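Local coordinates for acetylxylan esterase (Geobacillus stearothermophilus, PDB 5BN1), which deacetylates xylan and xylo-oligosaccharides as a serine esterase of the GDSL family, removing acetyl side groups from the xylose backbone during hemicellulose breakdown, at residues A39-L44 with I202-F207; V57-S62 with E74-A79; T65-K70 with L110-A115; V157-A162 with S167-T172. The protein carries 1 engineered substitution. All coordinates share one frame; numbering follows the deposited sequence.

Contact 1 (A39-L44 with I202-F207); sequences AYVVGL and ILARAF
V41 of helix 37-48 meets A204 and F207 of helix 197-211 through its two methyl groups. From CB the side chain forks. CG2, anti to the carbonyl carbon, goes to the backbone of the partner helix and rests 3.7 Å from A204 CA and equally near A204 CB; it also reaches F207 CD1 at 3.9 Å. CG1, anti to the backbone N (chi1 162°), meets the same ring, where F207 CD1 lies 3.9 Å away and F207 CE1 4.0 Å. The ring, crossing the valine at about a right angle, is thus touched near one ortho and meta position. Beside this fork, Y40 adds its CB, 4.0 Å from A204 CB, while its ring runs along to V197, H200 and M201 of the same helix. A204 suits the crossing because a lone methyl lets the two backbones come close: V41 CA and A204 CA are 5.3 Å apart, and the axes of the short segments pass at 9.0 Å. The beta-branched V41 supplies the bulk between them. F207 continues inward to I132 and M134 of the central sheet, and its ring also meets that of F11. At the other end of the contact Y40 meets Y40 of the second subunit, ring against ring, so the helix pair also serves the assembly of the octamer. With N-to-C directions crossing at -56°, the pair is close to the classic ridges-into-grooves packing of helices, here within one helical layer of the three-layer alpha/beta/alpha SGNH-hydrolase fold.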
loop_
_atom_site.group_PDB
_atom_site.type_symbol
_atom_site.label_atom_id
_atom_site.label_comp_id
_atom_site.label_asym_id
_atom_site.label_seq_id
_atom_site.Cartn_x
_atom_site.Cartn_y
_atom_site.Cartn_z
ATOM N N ALA A 39 8.451 7.218 -26.510
ATOM C CA ALA A 39 7.776 5.996 -26.834
ATOM C C ALA A 39 6.997 6.130 -28.105
ATOM O O ALA A 39 6.884 5.130 -28.858
ATOM C CB ALA A 39 6.865 5.581 -25.683
ATOM N N TYR A 40 6.330 7.247 -28.316
ATOM C CA TYR A 40 5.542 7.453 -29.499
ATOM C C TYR A 40 6.379 7.434 -30.783
ATOM O O TYR A 40 5.999 6.899 -31.815
ATOM C CB TYR A 40 4.676 8.697 -29.445
ATOM C CG TYR A 40 3.693 8.805 -28.315
ATOM C CD1 TYR A 40 3.354 7.710 -27.600
ATOM C CD2 TYR A 40 3.078 9.952 -28.084
ATOM C CE1 TYR A 40 2.457 7.827 -26.507
ATOM C CE2 TYR A 40 2.197 10.122 -26.994
ATOM C CZ TYR A 40 1.895 9.061 -26.261
ATOM O OH TYR A 40 0.950 9.158 -25.193
ATOM N N VAL A 41 7.565 8.077 -30.694
ATOM C CA VAL A 41 8.492 8.019 -31.795
ATOM C C VAL A 41 8.864 6.575 -32.123
ATOM O O VAL A 41 8.829 6.188 -33.301
ATOM C CB VAL A 41 9.740 8.909 -31.451
ATOM C CG1 VAL A 41 10.908 8.529 -32.367
ATOM C CG2 VAL A 41 9.441 10.416 -31.473
ATOM N N VAL A 42 9.233 5.812 -31.125
ATOM C CA VAL A 42 9.675 4.428 -31.321
ATOM C C VAL A 42 8.505 3.622 -31.877
ATOM O O VAL A 42 8.622 2.885 -32.850
ATOM C CB VAL A 42 10.246 3.836 -30.102
ATOM C CG1 VAL A 42 10.577 2.333 -30.305
ATOM C CG2 VAL A 42 11.477 4.651 -29.691
ATOM N N GLY A 43 7.322 3.859 -31.314
ATOM C CA GLY A 43 6.213 3.088 -31.820
ATOM C C GLY A 43 5.782 3.393 -33.167
ATOM O O GLY A 43 5.348 2.468 -33.940
ATOM N N LEU A 44 5.724 4.675 -33.614
ATOM C CA LEU A 44 5.411 5.086 -34.947
ATOM C C LEU A 44 6.470 4.519 -35.968
ATOM O O LEU A 44 6.127 4.074 -37.058
ATOM C CB LEU A 44 5.303 6.590 -35.086
ATOM C CG LEU A 44 3.939 7.165 -34.557
ATOM C CD1 LEU A 44 4.043 8.602 -34.241
ATOM C CD2 LEU A 44 2.878 6.857 -35.659
ATOM N N ILE A 202 2.452 15.926 -30.729
ATOM C CA ILE A 202 3.065 17.157 -31.387
ATOM C C ILE A 202 4.576 17.002 -31.375
ATOM O O ILE A 202 5.241 17.223 -32.414
ATOM C CB ILE A 202 2.558 18.421 -30.713
ATOM C CG1 ILE A 202 1.096 18.685 -30.994
ATOM C CG2 ILE A 202 3.434 19.638 -31.140
ATOM C CD1 ILE A 202 0.477 19.702 -30.042
ATOM N N LEU A 203 5.126 16.697 -30.233
ATOM C CA LEU A 203 6.572 16.493 -30.077
ATOM C C LEU A 203 7.070 15.377 -30.946
ATOM O O LEU A 203 8.074 15.505 -31.636
ATOM C CB LEU A 203 6.993 16.292 -28.658
ATOM C CG LEU A 203 6.794 17.458 -27.687
ATOM C CD1 LEU A 203 6.936 17.022 -26.245
ATOM C CD2 LEU A 203 7.897 18.494 -28.005
ATOM N N ALA A 204 6.407 14.204 -30.896
ATOM C CA ALA A 204 6.900 13.059 -31.700
ATOM C C ALA A 204 6.840 13.431 -33.176
ATOM O O ALA A 204 7.764 13.061 -33.963
ATOM C CB ALA A 204 6.043 11.863 -31.426
ATOM N N ARG A 205 5.787 14.075 -33.641
ATOM C CA ARG A 205 5.638 14.432 -35.020
ATOM C C ARG A 205 6.774 15.414 -35.445
ATOM O O ARG A 205 7.361 15.220 -36.510
ATOM C CB ARG A 205 4.288 15.108 -35.202
ATOM C CG ARG A 205 4.069 15.587 -36.594
ATOM C CD ARG A 205 2.743 16.304 -36.761
ATOM N NE ARG A 205 2.459 16.611 -38.158
ATOM C CZ ARG A 205 1.827 17.697 -38.568
ATOM N NH1 ARG A 205 1.333 18.547 -37.731
ATOM N NH2 ARG A 205 1.623 17.897 -39.887
ATOM N N ALA A 206 7.102 16.331 -34.552
ATOM C CA ALA A 206 8.238 17.269 -34.906
ATOM C C ALA A 206 9.526 16.558 -34.945
ATOM O O ALA A 206 10.372 16.855 -35.901
ATOM C CB ALA A 206 8.232 18.411 -33.923
ATOM N N PHE A 207 9.833 15.655 -34.051
ATOM C CA PHE A 207 11.042 14.842 -34.053
ATOM C C PHE A 207 11.114 14.047 -35.352
ATOM O O PHE A 207 12.169 14.039 -36.050
ATOM C CB PHE A 207 11.163 14.021 -32.838
ATOM C CG PHE A 207 12.395 13.203 -32.815
ATOM C CD1 PHE A 207 12.452 11.948 -33.404
ATOM C CD2 PHE A 207 13.544 13.706 -32.192
ATOM C CE1 PHE A 207 13.616 11.214 -33.397
ATOM C CE2 PHE A 207 14.702 12.962 -32.179
ATOM C CZ PHE A 207 14.727 11.711 -32.777
#

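Contact 2 (V57-S62 with E74-A79)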
loop_
_atom_site.group_PDB
_atom_site.type_symbol
_atom_site.label_atom_id
_atom_site.label_comp_id
_atom_site.label_asym_id
_atom_site.label_seq_id
_atom_site.Cartn_x
_atom_site.Cartn_y
_atom_site.Cartn_z
ATOM N N VAL A 57 17.163 4.215 -26.342
ATOM C CA VAL A 57 17.396 4.322 -24.931
ATOM C C VAL A 57 16.851 5.725 -24.460
ATOM O O VAL A 57 17.034 6.698 -25.168
ATOM C CB VAL A 57 18.916 4.262 -24.595
ATOM C CG1 VAL A 57 19.120 4.207 -23.119
ATOM C CG2 VAL A 57 19.578 3.059 -25.266
ATOM N N ASN A 58 16.148 5.729 -23.323
ATOM C CA ASN A 58 15.642 6.944 -22.737
ATOM C C ASN A 58 16.319 7.241 -21.472
ATOM O O ASN A 58 16.248 6.560 -20.445
ATOM C CB ASN A 58 14.122 6.796 -22.504
ATOM C CG ASN A 58 13.489 8.113 -22.056
ATOM O OD1 ASN A 58 14.165 9.044 -21.620
ATOM N ND2 ASN A 58 12.144 8.154 -22.070
ATOM N N LYS A 59 17.125 8.321 -21.480
ATOM C CA LYS A 59 17.864 8.815 -20.343
ATOM C C LYS A 59 17.338 10.105 -19.734
ATOM O O LYS A 59 18.022 10.827 -18.995
ATOM C CB LYS A 59 19.409 8.920 -20.650
ATOM C CG LYS A 59 20.004 7.530 -20.857
ATOM C CD LYS A 59 20.112 6.736 -19.635
ATOM C CE LYS A 59 21.016 5.493 -19.812
ATOM N NZ LYS A 59 21.202 4.754 -18.540
ATOM N N GLY A 60 16.063 10.403 -20.015
ATOM C CA GLY A 60 15.427 11.572 -19.413
ATOM C C GLY A 60 15.364 11.480 -17.910
ATOM O O GLY A 60 15.151 10.312 -17.382
ATOM N N ILE A 61 15.519 12.596 -17.191
ATOM C CA ILE A 61 15.294 12.621 -15.786
ATOM C C ILE A 61 14.502 13.854 -15.400
ATOM O O ILE A 61 14.913 14.989 -15.629
ATOM C CB ILE A 61 16.615 12.551 -15.025
ATOM C CG1 ILE A 61 17.274 11.255 -15.335
ATOM C CG2 ILE A 61 16.426 12.686 -13.538
ATOM C CD1 ILE A 61 18.502 10.962 -14.554
ATOM N N SER A 62 13.334 13.638 -14.752
ATOM C CA SER A 62 12.517 14.730 -14.314
ATOM C C SER A 62 13.283 15.722 -13.463
ATOM O O SER A 62 14.039 15.316 -12.577
ATOM C CB SER A 62 11.353 14.115 -13.462
ATOM O OG SER A 62 10.492 15.182 -13.078
ATOM N N GLU A 74 28.865 11.622 -18.692
ATOM C CA GLU A 74 29.773 10.533 -18.980
ATOM C C GLU A 74 29.088 9.182 -18.820
ATOM O O GLU A 74 29.229 8.327 -19.699
ATOM C CB GLU A 74 30.961 10.600 -17.989
ATOM C CG GLU A 74 32.058 9.562 -18.211
ATOM C CD GLU A 74 32.644 9.532 -19.608
ATOM O OE1 GLU A 74 32.844 8.363 -20.075
ATOM O OE2 GLU A 74 32.885 10.631 -20.223
ATOM N N GLU A 75 28.406 8.996 -17.718
ATOM C CA GLU A 75 27.751 7.749 -17.443
ATOM C C GLU A 75 26.535 7.534 -18.318
ATOM O O GLU A 75 26.272 6.465 -18.848
ATOM C CB GLU A 75 27.506 7.641 -15.970
ATOM C CG GLU A 75 26.445 6.715 -15.430
ATOM C CD GLU A 75 25.929 7.288 -14.079
ATOM O OE1 GLU A 75 25.048 8.233 -14.053
ATOM O OE2 GLU A 75 26.464 6.815 -13.036
ATOM N N ASP A 76 25.725 8.581 -18.479
ATOM C CA ASP A 76 24.429 8.378 -19.158
ATOM C C ASP A 76 24.364 8.602 -20.628
ATOM O O ASP A 76 23.416 8.155 -21.310
ATOM C CB ASP A 76 23.307 9.274 -18.498
ATOM C CG ASP A 76 22.931 8.822 -17.128
ATOM O OD1 ASP A 76 23.374 7.714 -16.630
ATOM O OD2 ASP A 76 22.155 9.508 -16.415
ATOM N N VAL A 77 25.429 9.174 -21.214
ATOM C CA VAL A 77 25.501 9.350 -22.611
ATOM C C VAL A 77 26.759 8.637 -23.144
ATOM O O VAL A 77 26.646 7.682 -23.877
ATOM C CB VAL A 77 25.486 10.809 -23.056
ATOM C CG1 VAL A 77 25.572 11.001 -24.501
ATOM C CG2 VAL A 77 24.178 11.497 -22.526
ATOM N N ILE A 78 27.916 9.192 -22.795
ATOM C CA ILE A 78 29.170 8.671 -23.437
ATOM C C ILE A 78 29.342 7.209 -23.259
ATOM O O ILE A 78 29.580 6.511 -24.267
ATOM C CB ILE A 78 30.407 9.462 -22.879
ATOM C CG1 ILE A 78 30.290 10.950 -23.129
ATOM C CG2 ILE A 78 31.668 8.923 -23.630
ATOM C CD1 ILE A 78 29.947 11.412 -24.421
ATOM N N ALA A 79 29.161 6.701 -22.078
ATOM C CA ALA A 79 29.423 5.313 -21.738
ATOM C C ALA A 79 28.388 4.369 -22.400
ATOM O O ALA A 79 28.641 3.178 -22.482
ATOM C CB ALA A 79 29.470 5.156 -20.271
#
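K59 and D76, which touch across this contact, also share a polar partner: R72 NH1 is gripped by K59 O through a hydrogen bond and by D76 OD2 through a salt bridge. It fastens the end of edge strand 55-58 to helix 66-78, the helix of the beta-alpha-beta crossover that leads on to strand 84-88. Directly between the segments the touching is done by the aliphatic part of K59, which folds over the carbonyl of D76. CG makes the nearest approach, K59 CG to D76 O 3.5 Å, and the bend at chi2 (-72°) keeps the chain alongside, with K59 CE still 3.9 Å from D76 O. A lysine fits here because its methylenes can wrap a backbone oxygen while its ammonium travels on to hydrogen-bond P24 O. That charge stays beyond salt-bridge range of the aspartate, with K59 NZ 4.1 Å from D76 OD1, yet it would probably still favour the carboxylate electrostatically. D76 O itself is buried without a polar partner in the model. The helix here widens into a pi-type turn, closed by A79 N to E74 O at 2.9 Å. Past K59 the chain runs through I61 toward G63, inferred to stabilise the transition state. The bend that starts this run is an Asx turn: N58 OD1 accepts from G60 N at 2.8 Å, with an N-H...O angle of 163° and the donor 17° from the amide carbonyl plane. Glycine suits position 60, since a beta carbon there would lie about 3.2 Å from N58 OD1.

Contact 3 (T65-K70 with L110-A115). With IMD (imidazole), chain F.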
loop_
_atom_site.group_PDB
_atom_site.type_symbol
_atom_site.label_atom_id
_atom_site.label_comp_id
_atom_site.label_asym_id
_atom_site.label_seq_id
_atom_site.Cartn_x
_atom_site.Cartn_y
_atom_site.Cartn_z
ATOM N N THR A 65 18.086 20.311 -15.447
ATOM C CA THR A 65 18.557 21.439 -16.242
ATOM C C THR A 65 19.786 20.903 -17.007
ATOM O O THR A 65 20.255 19.802 -16.840
ATOM C CB THR A 65 18.977 22.555 -15.367
ATOM O OG1 THR A 65 20.139 22.126 -14.589
ATOM C CG2 THR A 65 17.917 23.038 -14.407
ATOM N N VAL A 66 20.347 21.795 -17.803
ATOM C CA VAL A 66 21.569 21.362 -18.551
ATOM C C VAL A 66 22.743 21.160 -17.580
ATOM O O VAL A 66 23.663 20.393 -17.869
ATOM C CB VAL A 66 21.894 22.354 -19.679
ATOM C CG1 VAL A 66 22.536 23.652 -19.165
ATOM C CG2 VAL A 66 22.825 21.683 -20.692
ATOM N N ARG A 67 22.707 21.789 -16.422
ATOM C CA ARG A 67 23.727 21.631 -15.417
ATOM C C ARG A 67 23.671 20.175 -14.910
ATOM O O ARG A 67 24.680 19.457 -14.715
ATOM C CB ARG A 67 23.505 22.574 -14.307
ATOM C CG ARG A 67 24.552 22.465 -13.192
ATOM C CD ARG A 67 24.160 23.338 -11.988
ATOM N NE ARG A 67 23.954 24.767 -12.278
ATOM C CZ ARG A 67 23.139 25.596 -11.658
ATOM N NH1 ARG A 67 22.270 25.130 -10.691
ATOM N NH2 ARG A 67 23.092 26.848 -11.956
ATOM N N ASP A 68 22.437 19.615 -14.722
ATOM C CA ASP A 68 22.331 18.253 -14.363
ATOM C C ASP A 68 22.750 17.308 -15.469
ATOM O O ASP A 68 23.313 16.224 -15.185
ATOM C CB ASP A 68 20.876 17.941 -13.969
ATOM C CG ASP A 68 20.411 18.776 -12.822
ATOM O OD1 ASP A 68 21.051 18.726 -11.717
ATOM O OD2 ASP A 68 19.357 19.459 -12.900
ATOM N N LEU A 69 22.434 17.630 -16.703
ATOM C CA LEU A 69 22.941 16.827 -17.841
ATOM C C LEU A 69 24.438 16.702 -17.829
ATOM O O LEU A 69 24.961 15.637 -17.927
ATOM C CB LEU A 69 22.490 17.353 -19.163
ATOM C CG LEU A 69 21.013 17.419 -19.468
ATOM C CD1 LEU A 69 20.726 17.580 -20.933
ATOM C CD2 LEU A 69 20.242 16.220 -19.005
ATOM N N LYS A 70 25.085 17.832 -17.587
ATOM C CA LYS A 70 26.570 17.786 -17.561
ATOM C C LYS A 70 27.069 16.866 -16.516
ATOM O O LYS A 70 28.024 16.127 -16.733
ATOM C CB LYS A 70 27.143 19.183 -17.370
ATOM C CG LYS A 70 28.701 19.169 -17.224
ATOM C CD LYS A 70 29.103 20.598 -17.045
ATOM C CE LYS A 70 30.614 20.743 -16.879
ATOM N NZ LYS A 70 30.896 22.138 -16.357
ATOM N N LEU A 110 21.351 32.312 -19.042
ATOM C CA LEU A 110 21.671 32.053 -20.458
ATOM C C LEU A 110 23.120 31.774 -20.662
ATOM O O LEU A 110 23.474 30.991 -21.511
ATOM C CB LEU A 110 21.154 33.212 -21.276
ATOM C CG LEU A 110 21.137 32.997 -22.820
ATOM C CD1 LEU A 110 20.006 31.999 -23.120
ATOM C CD2 LEU A 110 20.918 34.259 -23.553
ATOM N N ASP A 111 24.006 32.520 -19.942
ATOM C CA ASP A 111 25.417 32.214 -20.091
ATOM C C ASP A 111 25.851 30.833 -19.723
ATOM O O ASP A 111 26.587 30.185 -20.456
ATOM C CB ASP A 111 26.295 33.251 -19.324
ATOM C CG ASP A 111 26.081 33.286 -17.844
ATOM O OD1 ASP A 111 24.955 33.056 -17.332
ATOM O OD2 ASP A 111 27.054 33.495 -17.097
ATOM N N GLU A 112 25.345 30.281 -18.598
ATOM C CA GLU A 112 25.598 28.924 -18.220
ATOM C C GLU A 112 24.947 27.945 -19.206
ATOM O O GLU A 112 25.583 26.994 -19.548
ATOM C CB GLU A 112 25.145 28.634 -16.785
ATOM C CG GLU A 112 25.488 27.280 -16.328
ATOM C CD GLU A 112 25.064 26.911 -14.888
ATOM O OE1 GLU A 112 24.460 27.763 -14.218
ATOM O OE2 GLU A 112 25.302 25.763 -14.519
ATOM N N TYR A 113 23.762 28.262 -19.617
ATOM C CA TYR A 113 23.048 27.389 -20.566
ATOM C C TYR A 113 23.790 27.234 -21.902
ATOM O O TYR A 113 24.076 26.090 -22.294
ATOM C CB TYR A 113 21.632 27.896 -20.765
ATOM C CG TYR A 113 20.797 27.039 -21.664
ATOM C CD1 TYR A 113 20.184 25.913 -21.178
ATOM C CD2 TYR A 113 20.576 27.433 -22.953
ATOM C CE1 TYR A 113 19.406 25.131 -21.983
ATOM C CE2 TYR A 113 19.737 26.672 -23.823
ATOM C CZ TYR A 113 19.172 25.507 -23.277
ATOM O OH TYR A 113 18.369 24.788 -24.153
ATOM N N GLU A 114 24.119 28.361 -22.463
ATOM C CA GLU A 114 24.815 28.325 -23.752
ATOM C C GLU A 114 26.133 27.642 -23.600
ATOM O O GLU A 114 26.539 26.820 -24.445
ATOM C CB GLU A 114 24.967 29.743 -24.359
ATOM C CG GLU A 114 25.538 29.777 -25.789
ATOM C CD GLU A 114 27.051 29.829 -25.882
ATOM O OE1 GLU A 114 27.764 29.905 -24.885
ATOM O OE2 GLU A 114 27.462 29.705 -27.104
ATOM N N ALA A 115 26.935 28.009 -22.588
ATOM C CA ALA A 115 28.247 27.385 -22.538
ATOM C C ALA A 115 28.266 25.965 -22.262
ATOM O O ALA A 115 29.035 25.199 -22.863
ATOM C CB ALA A 115 29.041 28.070 -21.464
HETATM N N1 IMD F . 26.049 30.651 -31.180
HETATM C C2 IMD F . 26.540 29.877 -30.057
HETATM N N3 IMD F . 26.011 30.499 -29.083
HETATM C C4 IMD F . 25.544 31.765 -29.394
HETATM C C5 IMD F . 25.440 31.845 -30.803
#
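R67 and E112 join the two helices by a two-pronged salt bridge. The arginine presents its side, not its end: R67 NE donates to E112 OE2 at 2.8 Å, and R67 NH2 donates to E112 OE1 at the same length. Both bonds are nearly straight, the first reaching 173°, and each oxygen uses its syn lone pair. Guanidinium and carboxylate are almost coplanar, 24° apart, so the pair of bonds fixes the rotation of both groups. E112 reaches across fully extended, whereas R67 bends at chi3 (-57°) to turn its NE edge to the acid. Behind the ion pair lies an apolar contact, V66 CG1 to Y113 CD1 at 3.8 Å.

Backbone carbonyls set the arginine further: R67 NH1 bonds to E105 O, and NH2 weakly to H107 O. With a leucine in place of R67, E112 would probably be left without its charged mate and free to swing, and those carbonyls would lose their donor. The start of helix 66-78 is fixed by a capping box. D68 OD2 accepts from T65 N at 3.0 Å, while T65 OG1 takes weak bonds from R67 N and D68 N; threonine and aspartate suit these places as short acceptors for N-H groups with no preceding turn to bond to. E114 OE2 takes a weak bond, 2.6 Å long, from N3 of an imidazole probably left by crystallisation. Helix 110-124 lies between helix 66-78, met at V66 and R67, and helix 146-165, where L110 touches V157 and Y113 touches V158, with Y113 OH bonding I89 O just after strand 84-88.

Contact 4 (V157-A162 with S167-T172); sequences VVKQIA and SLFVDT
Helix 157-162 and strand 168-170 run nearly antiparallel, at 163°, with their axes 8.4 Å apart. They converge at one end, where S167 N donates to A162 O at 2.9 Å, the donor lying in the carbonyl plane on a lone pair. A162 is small enough to let the strand approach: its CB is 3.9 Å from F169 CB. The phenylalanine, its CG anti to the backbone N (chi1 173°), fills the wedge as the segments diverge. K159 CA lies over the margin of one ring face, 3.5 Å from F169 CE1, and the extended aliphatic chain of K159 runs on over that same face, a CH-pi contact with K159 CG 4.0 Å from the F169 ring centroid. V158 CG1 meets the ring at its edge, close to the plane. An alanine instead of F169 is likely to leave the K159 methylenes without their aromatic support and open a gap between helix and strand.

This is the second half of the beta-alpha-beta unit of strands 130-134 and 168-170, in which helix 146-165 packs on the sheet; A162 and V158 also touch L133. Lysine suits this exposed position, its methylenes on the ring and its ammonium linked to the acid of D171 by a water, which donates to D171 OD2 at 2.7 Å and accepts weakly from K159 NZ. D171 OD1 caps the next helix by accepting from A174 N.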
loop_
_atom_site.group_PDB
_atom_site.type_symbol
_atom_site.label_atom_id
_atom_site.label_comp_id
_atom_site.label_asym_id
_atom_site.label_seq_id
_atom_site.Cartn_x
_atom_site.Cartn_y
_atom_site.Cartn_z
ATOM N N VAL A 157 19.367 29.996 -28.729
ATOM C CA VAL A 157 20.624 29.342 -28.419
ATOM C C VAL A 157 20.743 28.012 -29.005
ATOM O O VAL A 157 21.722 27.597 -29.595
ATOM C CB VAL A 157 20.992 29.367 -26.907
ATOM C CG1 VAL A 157 22.069 28.355 -26.579
ATOM C CG2 VAL A 157 21.240 30.823 -26.415
ATOM N N VAL A 158 19.711 27.158 -28.775
ATOM C CA VAL A 158 19.724 25.838 -29.323
ATOM C C VAL A 158 19.938 25.819 -30.878
ATOM O O VAL A 158 20.710 24.970 -31.346
ATOM C CB VAL A 158 18.434 25.113 -28.856
ATOM C CG1 VAL A 158 18.400 23.728 -29.486
ATOM C CG2 VAL A 158 18.425 24.954 -27.312
ATOM N N LYS A 159 19.182 26.630 -31.535
ATOM C CA LYS A 159 19.090 26.762 -33.026
ATOM C C LYS A 159 20.531 27.133 -33.512
ATOM O O LYS A 159 21.080 26.447 -34.398
ATOM C CB LYS A 159 18.095 27.713 -33.438
ATOM C CG LYS A 159 17.958 27.754 -35.002
ATOM C CD LYS A 159 16.732 28.471 -35.432
ATOM C CE LYS A 159 16.442 28.165 -36.948
ATOM N NZ LYS A 159 15.259 28.935 -37.284
ATOM N N GLN A 160 21.118 28.044 -32.778
ATOM C CA GLN A 160 22.476 28.494 -33.220
ATOM C C GLN A 160 23.549 27.513 -32.927
ATOM O O GLN A 160 24.456 27.309 -33.840
ATOM C CB GLN A 160 22.659 29.893 -32.671
ATOM C CG GLN A 160 21.734 31.012 -33.177
ATOM C CD GLN A 160 21.277 31.370 -34.743
ATOM O OE1 GLN A 160 21.387 30.561 -35.710
ATOM N NE2 GLN A 160 20.583 32.581 -34.910
ATOM N N ILE A 161 23.498 26.786 -31.853
ATOM C CA ILE A 161 24.373 25.684 -31.531
ATOM C C ILE A 161 24.194 24.631 -32.666
ATOM O O ILE A 161 25.157 24.012 -33.145
ATOM C CB ILE A 161 24.292 25.123 -30.132
ATOM C CG1 ILE A 161 24.719 26.191 -29.019
ATOM C CG2 ILE A 161 25.118 23.891 -29.995
ATOM C CD1 ILE A 161 24.411 25.809 -27.652
ATOM N N ALA A 162 22.965 24.290 -32.990
ATOM C CA ALA A 162 22.759 23.239 -33.974
ATOM C C ALA A 162 23.364 23.663 -35.361
ATOM O O ALA A 162 23.958 22.847 -36.014
ATOM C CB ALA A 162 21.290 22.907 -34.152
ATOM N N SER A 167 24.286 19.997 -36.408
ATOM C CA SER A 167 23.379 18.998 -35.775
ATOM C C SER A 167 22.012 19.126 -36.414
ATOM O O SER A 167 21.597 20.148 -36.923
ATOM C CB SER A 167 23.291 19.390 -34.315
ATOM O OG SER A 167 24.489 19.197 -33.592
ATOM N N LEU A 168 21.208 18.074 -36.307
ATOM C CA LEU A 168 19.830 18.182 -36.692
ATOM C C LEU A 168 19.118 19.032 -35.568
ATOM O O LEU A 168 19.620 19.187 -34.486
ATOM C CB LEU A 168 19.173 16.781 -36.748
ATOM C CG LEU A 168 19.721 15.847 -37.865
ATOM C CD1 LEU A 168 19.004 14.483 -37.825
ATOM C CD2 LEU A 168 19.511 16.543 -39.155
ATOM N N PHE A 169 17.995 19.537 -35.931
ATOM C CA PHE A 169 17.329 20.604 -35.138
ATOM C C PHE A 169 15.835 20.494 -35.197
ATOM O O PHE A 169 15.200 20.466 -36.286
ATOM C CB PHE A 169 17.755 21.987 -35.648
ATOM C CG PHE A 169 17.011 23.139 -35.030
ATOM C CD1 PHE A 169 17.239 23.385 -33.673
ATOM C CD2 PHE A 169 16.069 23.849 -35.653
ATOM C CE1 PHE A 169 16.529 24.429 -33.079
ATOM C CE2 PHE A 169 15.333 24.918 -35.081
ATOM C CZ PHE A 169 15.597 25.183 -33.717
ATOM N N VAL A 170 15.168 20.424 -33.995
ATOM C CA VAL A 170 13.750 20.438 -33.938
ATOM C C VAL A 170 13.267 21.645 -33.145
ATOM O O VAL A 170 13.577 21.744 -31.935
ATOM C CB VAL A 170 13.273 19.133 -33.205
ATOM C CG1 VAL A 170 11.720 19.095 -33.208
ATOM C CG2 VAL A 170 13.870 17.904 -33.822
ATOM N N ASP A 171 12.470 22.459 -33.770
ATOM C CA ASP A 171 11.874 23.625 -33.182
ATOM C C ASP A 171 10.503 23.179 -32.560
ATOM O O ASP A 171 9.479 23.231 -33.208
ATOM C CB ASP A 171 11.697 24.765 -34.132
ATOM C CG ASP A 171 11.277 26.004 -33.489
ATOM O OD1 ASP A 171 10.811 26.034 -32.251
ATOM O OD2 ASP A 171 11.413 27.157 -34.067
ATOM N N THR A 172 10.582 22.799 -31.286
ATOM C CA THR A 172 9.331 22.276 -30.609
ATOM C C THR A 172 8.438 23.404 -30.358
ATOM O O THR A 172 7.233 23.268 -30.256
ATOM C CB THR A 172 9.717 21.513 -29.344
ATOM O OG1 THR A 172 10.385 22.427 -28.467
ATOM C CG2 THR A 172 10.549 20.328 -29.624
HETATM O O HOH W 1 12.589 27.160 -36.474
#

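In the fold
From the N terminus, residues 39-44 open contact 1, which closes only when 202-207 return near the end of the chain; the other three contacts are nested in that long loop. Contact 2 opens at 57-62 and contact 3 at 65-70; contact 2 closes at 74-79 before contact 3 closes at 110-115, so the two cross, both using helix 66-78. Contact 4 follows in series as a short turn from helix 146-165 into strand 168-170. Contacts 3 and 4 touch through Y113 and V158, joining the helices of one face of the sheet. V170 packs on A206, linking contact 4 through the edge strand to contact 1 on the opposite face.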